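Local coordinates for protein ribose 5-phosphate isomerase B (Anaplasma phagocytophilum, PDB 4EM8) that probably interconverts ribose 5-phosphate and ribulose 5-phosphate, at residues 61-74 / 102-116. Numbering follows the deposited sequence.
Sequences VSDTSFGVLICGTG and REHNDANVLCFGSRY
Val61 lays CG1 against the amide of Asn108, 3.5 Å from its CG, at the start of a contact that joins two neighbouring parallel strands, 66-71 and 109-113, in the five-stranded parallel sheet of this Rossmann-like alpha/beta fold. The amide's rotation is fixed by Arg88 N, which donates to OD1, and Asn86 O, which accepts from ND2; ND2 also donates to a water that reaches Ser62 O only weakly. With CG beside the backbone N (chi1 -74°), the Phe66 ring reaches Asn108, whose CA makes a CH-pi contact with one face, and Arg102, where CZ stands 3.6 Å above the guanidinium centre, the planes 59° apart. Arg102 NH1 donates to Asp106 OD1, near the guanidinium plane, in a salt bridge, and to Ala107 O. Gly67 pairs with Val109 in parallel register, hydrogen-bonding through N to Asn108 O (3.0 Å) and through O to Leu110 N; Leu69 continues the pattern with Leu110 O and Phe112 N. Val68 CG1 meets the Phe112 ring at its edge, on the side covered by helix 19-31; Leu69 CD1 packs on Val109 CG1 (3.7 Å) on the side of helix 75-81. Beyond Cys71, the predicted proton acceptor, the loops carry predicted ribulose 5-phosphate site residues; there Arg115 N meets a lone pair of Gly72 O at 3.0 Å and the Tyr116 ring turns its CD2 edge to that oxygen.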
ATOM      1  N   VAL A  61      -4.908 -15.097  -8.051  1.00 32.93           N
ATOM      2  CA  VAL A  61      -5.609 -13.853  -8.400  1.00 32.90           C
ATOM      3  C   VAL A  61      -5.670 -13.631  -9.918  1.00 35.14           C
ATOM      4  O   VAL A  61      -4.704 -13.899 -10.625  1.00 35.88           O
ATOM      5  CB  VAL A  61      -4.966 -12.644  -7.681  1.00 31.26           C
ATOM      6  CG1 VAL A  61      -5.567 -11.323  -8.162  1.00 29.70           C
ATOM      7  CG2 VAL A  61      -5.144 -12.804  -6.183  1.00 29.77           C
ATOM      8  N   SER A  62      -6.823 -13.199 -10.422  1.00 36.22           N
ATOM      9  CA  SER A  62      -6.998 -12.999 -11.881  1.00 39.17           C
ATOM     10  C   SER A  62      -8.184 -12.077 -12.166  1.00 40.02           C
ATOM     11  O   SER A  62      -8.797 -11.553 -11.240  1.00 39.28           O
ATOM     12  CB  SER A  62      -7.171 -14.350 -12.601  1.00 40.50           C
ATOM     13  OG  SER A  62      -8.379 -15.003 -12.245  1.00 39.92           O
ATOM     14  N   ASP A  63      -8.502 -11.871 -13.443  1.00 42.33           N
ATOM     15  CA  ASP A  63      -9.700 -11.119 -13.834  1.00 43.51           C
ATOM     16  C   ASP A  63     -10.954 -11.769 -13.239  1.00 43.32           C
ATOM     17  O   ASP A  63     -11.939 -11.106 -13.035  1.00 46.97           O
ATOM     18  CB  ASP A  63      -9.811 -11.004 -15.370  1.00 46.23           C
ATOM     19  N   THR A  64     -10.890 -13.044 -12.881  1.00 40.00           N
ATOM     20  CA  THR A  64     -12.028 -13.721 -12.249  1.00 39.53           C
ATOM     21  C   THR A  64     -11.897 -14.061 -10.752  1.00 37.36           C
ATOM     22  O   THR A  64     -12.825 -14.640 -10.170  1.00 35.33           O
ATOM     23  CB  THR A  64     -12.311 -15.038 -12.946  1.00 42.83           C
ATOM     24  OG1 THR A  64     -13.302 -15.739 -12.194  1.00 48.36           O
ATOM     25  CG2 THR A  64     -11.056 -15.902 -13.037  1.00 43.70           C
ATOM     26  N   SER A  65     -10.761 -13.732 -10.140  1.00 34.18           N
ATOM     27  CA  SER A  65     -10.494 -14.127  -8.749  1.00 33.03           C
ATOM     28  C   SER A  65      -9.750 -13.025  -8.003  1.00 30.19           C
ATOM     29  O   SER A  65      -8.689 -12.601  -8.461  1.00 29.28           O
ATOM     30  CB  SER A  65      -9.669 -15.408  -8.731  1.00 34.43           C
ATOM     31  OG  SER A  65     -10.421 -16.509  -9.198  1.00 36.46           O
ATOM     32  N   PHE A  66     -10.322 -12.538  -6.889  1.00 28.76           N
ATOM     33  CA  PHE A  66      -9.649 -11.546  -6.032  1.00 27.01           C
ATOM     34  C   PHE A  66      -9.040 -12.195  -4.780  1.00 25.77           C
ATOM     35  O   PHE A  66      -9.295 -13.361  -4.457  1.00 27.17           O
ATOM     36  CB  PHE A  66     -10.623 -10.427  -5.591  1.00 26.72           C
ATOM     37  CG  PHE A  66     -10.976  -9.431  -6.677  1.00 26.91           C
ATOM     38  CD1 PHE A  66     -10.356  -9.448  -7.927  1.00 27.95           C
ATOM     39  CD2 PHE A  66     -11.878  -8.417  -6.403  1.00 27.02           C
ATOM     40  CE1 PHE A  66     -10.678  -8.504  -8.906  1.00 28.37           C
ATOM     41  CE2 PHE A  66     -12.190  -7.450  -7.368  1.00 26.95           C
ATOM     42  CZ  PHE A  66     -11.610  -7.504  -8.611  1.00 27.83           C
ATOM     43  N   GLY A  67      -8.216 -11.423  -4.091  1.00 24.63           N
ATOM     44  CA  GLY A  67      -7.549 -11.887  -2.893  1.00 23.99           C
ATOM     45  C   GLY A  67      -7.795 -10.952  -1.754  1.00 23.00           C
ATOM     46  O   GLY A  67      -8.068  -9.773  -1.958  1.00 22.56           O
ATOM     47  N   VAL A  68      -7.714 -11.490  -0.542  1.00 22.99           N
ATOM     48  CA  VAL A  68      -7.753 -10.705   0.678  1.00 21.58           C
ATOM     49  C   VAL A  68      -6.584 -11.164   1.553  1.00 21.44           C
ATOM     50  O   VAL A  68      -6.435 -12.372   1.830  1.00 22.88           O
ATOM     51  CB  VAL A  68      -9.083 -10.840   1.454  1.00 22.08           C
ATOM     52  CG1 VAL A  68      -9.039 -10.044   2.739  1.00 21.82           C
ATOM     53  CG2 VAL A  68     -10.289 -10.389   0.626  1.00 22.18           C
ATOM     54  N   LEU A  69      -5.742 -10.221   1.945  1.00 20.58           N
ATOM     55  CA  LEU A  69      -4.602 -10.482   2.843  1.00 21.03           C
ATOM     56  C   LEU A  69      -4.675  -9.714   4.162  1.00 21.29           C
ATOM     57  O   LEU A  69      -4.973  -8.510   4.174  1.00 20.37           O
ATOM     58  CB  LEU A  69      -3.312 -10.118   2.115  1.00 21.31           C
ATOM     59  CG  LEU A  69      -2.989 -10.935   0.843  1.00 21.85           C
ATOM     60  CD1 LEU A  69      -1.810 -10.282   0.099  1.00 21.44           C
ATOM     61  CD2 LEU A  69      -2.656 -12.395   1.146  1.00 22.82           C
ATOM     62  N   ILE A  70      -4.353 -10.367   5.287  1.00 21.34           N
ATOM     63  CA  ILE A  70      -4.547  -9.724   6.591  1.00 21.55           C
ATOM     64  C   ILE A  70      -3.360  -9.929   7.538  1.00 22.30           C
ATOM     65  O   ILE A  70      -2.948 -11.044   7.771  1.00 23.41           O
ATOM     66  CB  ILE A  70      -5.833 -10.192   7.315  1.00 21.81           C
ATOM     67  CG1 ILE A  70      -7.070 -10.187   6.360  1.00 21.57           C
ATOM     68  CG2 ILE A  70      -6.100  -9.315   8.551  1.00 21.43           C
ATOM     69  CD1 ILE A  70      -8.243 -10.971   6.894  1.00 22.46           C
ATOM     70  N   CYS A  71      -2.785  -8.844   8.027  1.00 22.89           N
ATOM     71  CA  CYS A  71      -1.773  -8.935   9.083  1.00 23.30           C
ATOM     72  C   CYS A  71      -2.197  -7.921  10.124  1.00 23.43           C
ATOM     73  O   CYS A  71      -3.271  -7.332  10.007  1.00 23.33           O
ATOM     74  CB  CYS A  71      -0.359  -8.710   8.560  1.00 23.67           C
ATOM     75  SG  CYS A  71       0.026  -7.080   7.835  1.00 23.52           S
ATOM     76  N   GLY A  72      -1.360  -7.670  11.129  1.00 23.61           N
ATOM     77  CA  GLY A  72      -1.761  -6.733  12.177  1.00 24.76           C
ATOM     78  C   GLY A  72      -2.152  -5.339  11.695  1.00 24.00           C
ATOM     79  O   GLY A  72      -3.163  -4.762  12.133  1.00 23.57           O
ATOM     80  N   THR A  73      -1.350  -4.813  10.787  1.00 24.60           N
ATOM     81  CA  THR A  73      -1.500  -3.442  10.242  1.00 24.43           C
ATOM     82  C   THR A  73      -1.992  -3.370   8.804  1.00 23.73           C
ATOM     83  O   THR A  73      -2.505  -2.331   8.339  1.00 24.40           O
ATOM     84  CB  THR A  73      -0.144  -2.752  10.257  1.00 25.24           C
ATOM     85  OG1 THR A  73       0.738  -3.420   9.337  1.00 26.33           O
ATOM     86  CG2 THR A  73       0.442  -2.788  11.674  1.00 26.70           C
ATOM     87  N   GLY A  74      -1.805  -4.460   8.073  1.00 23.02           N
ATOM     88  CA  GLY A  74      -2.058  -4.470   6.657  1.00 21.94           C
ATOM     89  C   GLY A  74      -0.921  -3.954   5.798  1.00 21.90           C
ATOM     90  O   GLY A  74      -0.904  -4.206   4.581  1.00 21.56           O
ATOM     91  N   ARG A 102     -10.456   0.306  -6.561  1.00 22.17           N
ATOM     92  CA  ARG A 102     -11.167  -0.379  -7.625  1.00 23.52           C
ATOM     93  C   ARG A 102     -11.352   0.538  -8.851  1.00 24.45           C
ATOM     94  O   ARG A 102     -11.009   0.181  -9.995  1.00 24.09           O
ATOM     95  CB  ARG A 102     -12.539  -0.874  -7.107  1.00 23.74           C
ATOM     96  CG  ARG A 102     -12.421  -2.019  -6.082  1.00 24.01           C
ATOM     97  CD  ARG A 102     -11.892  -3.324  -6.682  1.00 23.89           C
ATOM     98  NE  ARG A 102     -12.729  -3.670  -7.832  1.00 24.28           N
ATOM     99  CZ  ARG A 102     -12.304  -3.935  -9.060  1.00 25.12           C
ATOM    100  NH1 ARG A 102     -11.009  -4.008  -9.358  1.00 24.17           N
ATOM    101  NH2 ARG A 102     -13.221  -4.124 -10.022  1.00 26.57           N
ATOM    102  N   GLU A 103     -11.882   1.726  -8.610  1.00 25.65           N
ATOM    103  CA  GLU A 103     -12.187   2.646  -9.729  1.00 28.16           C
ATOM    104  C   GLU A 103     -10.960   3.056 -10.527  1.00 27.35           C
ATOM    105  O   GLU A 103     -11.000   3.044 -11.746  1.00 28.34           O
ATOM    106  CB  GLU A 103     -12.912   3.886  -9.220  1.00 29.81           C
ATOM    107  CG  GLU A 103     -14.346   3.590  -8.835  1.00 32.14           C
ATOM    108  CD  GLU A 103     -15.111   4.840  -8.462  1.00 35.00           C
ATOM    109  OE1 GLU A 103     -14.497   5.794  -7.950  1.00 37.11           O
ATOM    110  OE2 GLU A 103     -16.338   4.841  -8.645  1.00 38.23           O
ATOM    111  N   HIS A 104      -9.877   3.408  -9.838  1.00 26.49           N
ATOM    112  CA  HIS A 104      -8.681   3.924 -10.507  1.00 26.86           C
ATOM    113  C   HIS A 104      -7.635   2.918 -10.781  1.00 26.00           C
ATOM    114  O   HIS A 104      -6.931   3.036 -11.779  1.00 27.91           O
ATOM    115  CB  HIS A 104      -7.998   5.010  -9.683  1.00 27.77           C
ATOM    116  CG  HIS A 104      -8.889   6.166  -9.326  1.00 29.26           C
ATOM    117  ND1 HIS A 104      -8.473   7.157  -8.548  1.00 29.61           N
ATOM    118  CD2 HIS A 104     -10.217   6.467  -9.677  1.00 31.71           C
ATOM    119  CE1 HIS A 104      -9.462   8.061  -8.380  1.00 31.34           C
ATOM    120  NE2 HIS A 104     -10.537   7.639  -9.063  1.00 31.98           N
ATOM    121  N   ASN A 105      -7.430   1.967  -9.870  1.00 24.78           N
ATOM    122  CA  ASN A 105      -6.314   1.033 -10.027  1.00 23.76           C
ATOM    123  C   ASN A 105      -6.701  -0.408 -10.373  1.00 23.72           C
ATOM    124  O   ASN A 105      -5.804  -1.276 -10.490  1.00 24.05           O
ATOM    125  CB  ASN A 105      -5.434   1.088  -8.780  1.00 22.90           C
ATOM    126  CG  ASN A 105      -5.177   2.505  -8.339  1.00 23.32           C
ATOM    127  OD1 ASN A 105      -5.899   3.025  -7.490  1.00 23.53           O
ATOM    128  ND2 ASN A 105      -4.165   3.154  -8.926  1.00 22.77           N
ATOM    129  N   ASP A 106      -7.998  -0.651 -10.563  1.00 23.72           N
ATOM    130  CA  ASP A 106      -8.537  -1.994 -10.776  1.00 24.15           C
ATOM    131  C   ASP A 106      -7.984  -2.961  -9.749  1.00 23.08           C
ATOM    132  O   ASP A 106      -7.467  -4.020 -10.110  1.00 23.84           O
ATOM    133  CB  ASP A 106      -8.199  -2.507 -12.173  1.00 24.73           C
ATOM    134  CG  ASP A 106      -9.116  -3.663 -12.620  1.00 26.16           C
ATOM    135  OD1 ASP A 106     -10.194  -3.872 -12.019  1.00 26.16           O
ATOM    136  OD2 ASP A 106      -8.752  -4.364 -13.583  1.00 27.18           O
ATOM    137  N   ALA A 107      -8.004  -2.553  -8.482  1.00 22.63           N
ATOM    138  CA  ALA A 107      -7.317  -3.316  -7.412  1.00 22.11           C
ATOM    139  C   ALA A 107      -7.908  -4.718  -7.341  1.00 22.29           C
ATOM    140  O   ALA A 107      -9.124  -4.878  -7.425  1.00 23.28           O
ATOM    141  CB  ALA A 107      -7.414  -2.610  -6.064  1.00 21.49           C
ATOM    142  N   ASN A 108      -7.046  -5.739  -7.267  1.00 22.77           N
ATOM    143  CA  ASN A 108      -7.516  -7.121  -7.218  1.00 21.95           C
ATOM    144  C   ASN A 108      -7.182  -7.848  -5.895  1.00 21.08           C
ATOM    145  O   ASN A 108      -7.615  -8.985  -5.696  1.00 21.53           O
ATOM    146  CB  ASN A 108      -7.064  -7.900  -8.466  1.00 23.00           C
ATOM    147  CG  ASN A 108      -5.572  -7.895  -8.669  1.00 23.63           C
ATOM    148  OD1 ASN A 108      -4.790  -7.547  -7.762  1.00 23.48           O
ATOM    149  ND2 ASN A 108      -5.140  -8.320  -9.877  1.00 24.71           N
ATOM    150  N   VAL A 109      -6.450  -7.180  -4.999  1.00 20.27           N
ATOM    151  CA  VAL A 109      -6.144  -7.672  -3.632  1.00 19.73           C
ATOM    152  C   VAL A 109      -6.413  -6.584  -2.577  1.00 19.67           C
ATOM    153  O   VAL A 109      -5.845  -5.461  -2.611  1.00 19.95           O
ATOM    154  CB  VAL A 109      -4.689  -8.161  -3.523  1.00 19.46           C
ATOM    155  CG1 VAL A 109      -4.267  -8.491  -2.075  1.00 18.49           C
ATOM    156  CG2 VAL A 109      -4.482  -9.349  -4.470  1.00 19.95           C
ATOM    157  N   LEU A 110      -7.286  -6.923  -1.637  1.00 19.75           N
ATOM    158  CA  LEU A 110      -7.633  -6.055  -0.521  1.00 19.54           C
ATOM    159  C   LEU A 110      -6.837  -6.467   0.726  1.00 19.53           C
ATOM    160  O   LEU A 110      -6.882  -7.631   1.137  1.00 20.21           O
ATOM    161  CB  LEU A 110      -9.141  -6.103  -0.270  1.00 19.80           C
ATOM    162  CG  LEU A 110      -9.793  -5.372   0.944  1.00 19.91           C
ATOM    163  CD1 LEU A 110      -9.386  -3.905   1.024  1.00 20.24           C
ATOM    164  CD2 LEU A 110     -11.322  -5.511   0.922  1.00 19.85           C
ATOM    165  N   CYS A 111      -6.089  -5.530   1.311  1.00 19.16           N
ATOM    166  CA  CYS A 111      -5.373  -5.788   2.559  1.00 19.42           C
ATOM    167  C   CYS A 111      -6.031  -5.105   3.766  1.00 19.53           C
ATOM    168  O   CYS A 111      -6.431  -3.973   3.653  1.00 19.92           O
ATOM    169  CB  CYS A 111      -3.934  -5.292   2.424  1.00 19.00           C
ATOM    170  SG  CYS A 111      -3.057  -6.093   1.051  1.00 19.93           S
ATOM    171  N   PHE A 112      -6.107  -5.786   4.904  1.00 19.85           N
ATOM    172  CA  PHE A 112      -6.611  -5.220   6.155  1.00 20.59           C
ATOM    173  C   PHE A 112      -5.575  -5.334   7.269  1.00 20.83           C
ATOM    174  O   PHE A 112      -4.759  -6.241   7.256  1.00 21.13           O
ATOM    175  CB  PHE A 112      -7.827  -6.000   6.663  1.00 20.99           C
ATOM    176  CG  PHE A 112      -9.046  -5.804   5.857  1.00 21.34           C
ATOM    177  CD1 PHE A 112      -9.723  -4.613   5.926  1.00 21.88           C
ATOM    178  CD2 PHE A 112      -9.572  -6.846   5.091  1.00 21.83           C
ATOM    179  CE1 PHE A 112     -10.863  -4.416   5.189  1.00 22.29           C
ATOM    180  CE2 PHE A 112     -10.723  -6.664   4.367  1.00 21.50           C
ATOM    181  CZ  PHE A 112     -11.378  -5.448   4.433  1.00 22.37           C
ATOM    182  N   GLY A 113      -5.697  -4.437   8.243  1.00 21.50           N
ATOM    183  CA  GLY A 113      -4.919  -4.412   9.485  1.00 22.12           C
ATOM    184  C   GLY A 113      -5.874  -4.802  10.578  1.00 23.13           C
ATOM    185  O   GLY A 113      -6.635  -3.953  11.095  1.00 24.34           O
ATOM    186  N   SER A 114      -5.816  -6.080  10.969  1.00 23.77           N
ATOM    187  CA  SER A 114      -6.809  -6.667  11.864  1.00 24.93           C
ATOM    188  C   SER A 114      -6.800  -6.011  13.238  1.00 26.32           C
ATOM    189  O   SER A 114      -7.825  -5.975  13.898  1.00 25.98           O
ATOM    190  CB  SER A 114      -6.579  -8.175  12.022  1.00 24.73           C
ATOM    191  OG  SER A 114      -5.282  -8.430  12.606  1.00 25.70           O
ATOM    192  N   ARG A 115      -5.651  -5.486  13.667  1.00 27.69           N
ATOM    193  CA  ARG A 115      -5.563  -4.829  14.967  1.00 30.13           C
ATOM    194  C   ARG A 115      -6.077  -3.396  14.999  1.00 30.58           C
ATOM    195  O   ARG A 115      -6.136  -2.815  16.052  1.00 31.67           O
ATOM    196  CB  ARG A 115      -4.115  -4.897  15.492  1.00 31.94           C
ATOM    197  CG  ARG A 115      -3.752  -6.308  15.881  1.00 34.12           C
ATOM    198  CD  ARG A 115      -2.321  -6.446  16.328  1.00 36.99           C
ATOM    199  NE  ARG A 115      -2.039  -7.826  16.747  1.00 38.65           N
ATOM    200  CZ  ARG A 115      -0.833  -8.402  16.726  1.00 39.44           C
ATOM    201  NH1 ARG A 115       0.226  -7.729  16.315  1.00 39.89           N
ATOM    202  NH2 ARG A 115      -0.686  -9.659  17.134  1.00 40.27           N
ATOM    203  N   TYR A 116      -6.463  -2.856  13.860  1.00 29.85           N
ATOM    204  CA  TYR A 116      -6.830  -1.457  13.704  1.00 32.03           C
ATOM    205  C   TYR A 116      -8.197  -1.247  13.022  1.00 33.44           C
ATOM    206  O   TYR A 116      -8.625  -0.100  12.870  1.00 36.62           O
ATOM    207  CB  TYR A 116      -5.717  -0.708  12.929  1.00 31.34           C
ATOM    208  CG  TYR A 116      -4.428  -0.697  13.712  1.00 32.08           C
ATOM    209  CD1 TYR A 116      -4.190   0.276  14.671  1.00 33.46           C
ATOM    210  CD2 TYR A 116      -3.493  -1.717  13.572  1.00 31.02           C
ATOM    211  CE1 TYR A 116      -3.041   0.259  15.445  1.00 34.87           C
ATOM    212  CE2 TYR A 116      -2.328  -1.731  14.333  1.00 32.22           C
ATOM    213  CZ  TYR A 116      -2.105  -0.739  15.258  1.00 33.50           C
ATOM    214  OH  TYR A 116      -0.974  -0.758  16.036  1.00 35.31           O
TER
HETATM  215  O   HOH W   1      -7.500  -8.849 -11.831  1.00 40.83           O